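Local atomic coordinates of stage II sporulation protein SA (PDB entry 3O6Q), a protein that acts as the toxin of a type II toxin-antitoxin system, killing sporulating cells unless its cognate antitoxin SpoIISB neutralises it. Residues K27-Q30 with Y31-N35. Residues are numbered along the deposited sequence; the frame is centred on the assembly and turned at random.
Sequences KTYQ and YLLKN
Leu33 lays its methyl CD1 over one face of the Tyr29 ring, a CH-pi contact in which CD1 stands 3.9 Å from the ring centroid and 30° off the ring normal. The methyl leans toward the hydroxyl end of the ring, with CD1 of Leu33 coming within 3.4 Å of CE2 of Tyr29. With CG anti to the backbone N (chi1 168°), the Tyr29 ring stands out from the helix at the level of its own turn, and Leu33 reaches back to meet it. Its OH continues to a hydrogen bond with the OH of Tyr29 of the second subunit, while Leu137, Leu141 and Ile144 of helix 132-148 also pack on this tyrosine. The pair illustrates how i to i+4 spacing brings successive turns of an alpha-helix into side-chain contact, here on the last turns of the long helix 7-35 in the predicted cytoplasmic part of the toxin. Four backbone bonds hold the spacing, among them Leu33 N to Tyr29 O at 2.9 Å, with an N-H...O angle of 163°. One residue back, Thr28 and Leu32 run side by side, the CG2 methyl of the threonine 3.8 Å from CD1 of Leu32. CG2 lies anti to the threonine N, which leaves OG1 beside that N, from where it hydrogen-bonds the carbonyl oxygen of Asn24. Gln30 and Lys34 likewise point the same way, yet OE1 of Gln30 and NZ of Lys34 stay 4.0 Å apart. A bend at chi2 folds the amide of Gln30 forward, placing NE2 beside the backbone at Tyr31, and OE1 takes a hydrogen bond with OG1 of Thr139 of the second subunit. Lys34 NZ instead hydrogen-bonds the backbone of a bound chain of another protein, whose aromatic side chain packs against Lys27.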
loop_
_atom_site.group_PDB
_atom_site.type_symbol
_atom_site.label_atom_id
_atom_site.label_comp_id
_atom_site.label_asym_id
_atom_site.label_seq_id
_atom_site.Cartn_x
_atom_site.Cartn_y
_atom_site.Cartn_z
ATOM N N LYS A 27 -4.795 6.270 -2.195
ATOM C CA LYS A 27 -5.476 6.542 -3.471
ATOM C C LYS A 27 -4.516 6.909 -4.596
ATOM O O LYS A 27 -4.589 6.386 -5.699
ATOM C CB LYS A 27 -6.484 7.685 -3.305
ATOM C CG LYS A 27 -7.776 7.266 -2.634
ATOM C CD LYS A 27 -8.615 8.430 -2.239
ATOM C CE LYS A 27 -9.239 9.099 -3.447
ATOM N NZ LYS A 27 -10.108 10.200 -2.932
ATOM N N THR A 28 -3.617 7.827 -4.331
ATOM C CA THR A 28 -2.589 8.171 -5.307
ATOM C C THR A 28 -1.710 7.016 -5.699
ATOM O O THR A 28 -1.433 6.822 -6.868
ATOM C CB THR A 28 -1.747 9.320 -4.795
ATOM O OG1 THR A 28 -2.642 10.431 -4.579
ATOM C CG2 THR A 28 -0.632 9.747 -5.790
ATOM N N TYR A 29 -1.245 6.253 -4.712
ATOM C CA TYR A 29 -0.347 5.112 -4.957
ATOM C C TYR A 29 -1.022 4.114 -5.912
ATOM O O TYR A 29 -0.444 3.692 -6.907
ATOM C CB TYR A 29 0.005 4.490 -3.600
ATOM C CG TYR A 29 0.695 3.135 -3.567
ATOM C CD1 TYR A 29 2.077 3.020 -3.480
ATOM C CD2 TYR A 29 -0.050 1.970 -3.480
ATOM C CE1 TYR A 29 2.714 1.758 -3.375
ATOM C CE2 TYR A 29 0.574 0.707 -3.359
ATOM C CZ TYR A 29 1.943 0.618 -3.334
ATOM O OH TYR A 29 2.543 -0.619 -3.280
ATOM N N GLN A 30 -2.262 3.767 -5.609
ATOM C CA GLN A 30 -2.997 2.807 -6.399
ATOM C C GLN A 30 -3.266 3.368 -7.781
ATOM O O GLN A 30 -3.171 2.645 -8.746
ATOM C CB GLN A 30 -4.307 2.461 -5.727
ATOM C CG GLN A 30 -5.096 1.367 -6.463
ATOM C CD GLN A 30 -6.314 1.864 -7.264
ATOM O OE1 GLN A 30 -7.312 1.126 -7.414
ATOM N NE2 GLN A 30 -6.235 3.094 -7.795
ATOM N N TYR A 31 -3.598 4.657 -7.877
ATOM C CA TYR A 31 -3.892 5.247 -9.172
ATOM C C TYR A 31 -2.675 5.174 -10.065
ATOM O O TYR A 31 -2.772 4.815 -11.270
ATOM C CB TYR A 31 -4.384 6.675 -9.018
ATOM C CG TYR A 31 -4.696 7.352 -10.338
ATOM C CD1 TYR A 31 -5.991 7.360 -10.855
ATOM C CD2 TYR A 31 -3.711 8.009 -11.044
ATOM C CE1 TYR A 31 -6.288 7.979 -12.054
ATOM C CE2 TYR A 31 -3.993 8.619 -12.253
ATOM C CZ TYR A 31 -5.281 8.600 -12.751
ATOM O OH TYR A 31 -5.531 9.238 -13.953
ATOM N N LEU A 32 -1.509 5.471 -9.492
ATOM C CA LEU A 32 -0.253 5.415 -10.264
ATOM C C LEU A 32 0.141 3.984 -10.639
ATOM O O LEU A 32 0.586 3.725 -11.730
ATOM C CB LEU A 32 0.864 6.089 -9.518
ATOM C CG LEU A 32 0.747 7.599 -9.285
ATOM C CD1 LEU A 32 1.777 7.988 -8.210
ATOM C CD2 LEU A 32 0.985 8.385 -10.556
ATOM N N LEU A 33 -0.039 3.031 -9.748
ATOM C CA LEU A 33 0.250 1.664 -10.115
ATOM C C LEU A 33 -0.641 1.286 -11.299
ATOM O O LEU A 33 -0.228 0.554 -12.167
ATOM C CB LEU A 33 0.052 0.717 -8.904
ATOM C CG LEU A 33 1.245 0.646 -7.934
ATOM C CD1 LEU A 33 0.949 -0.225 -6.652
ATOM C CD2 LEU A 33 2.559 0.158 -8.629
ATOM N N LYS A 34 -1.847 1.818 -11.348
ATOM C CA LYS A 34 -2.812 1.458 -12.383
ATOM C C LYS A 34 -2.498 2.148 -13.705
ATOM O O LYS A 34 -2.595 1.525 -14.737
ATOM C CB LYS A 34 -4.232 1.838 -11.919
ATOM C CG LYS A 34 -5.393 0.913 -12.317
ATOM C CD LYS A 34 -6.773 1.601 -12.135
ATOM C CE LYS A 34 -7.937 0.562 -12.128
ATOM N NZ LYS A 34 -8.989 0.801 -11.056
ATOM N N ASN A 35 -2.106 3.416 -13.681
ATOM C CA ASN A 35 -2.040 4.224 -14.924
ATOM C C ASN A 35 -0.624 4.708 -15.368
ATOM O O ASN A 35 -0.426 5.035 -16.541
ATOM C CB ASN A 35 -2.997 5.415 -14.784
ATOM C CG ASN A 35 -4.470 4.969 -14.586
ATOM O OD1 ASN A 35 -5.041 4.321 -15.458
ATOM N ND2 ASN A 35 -5.071 5.302 -13.446
#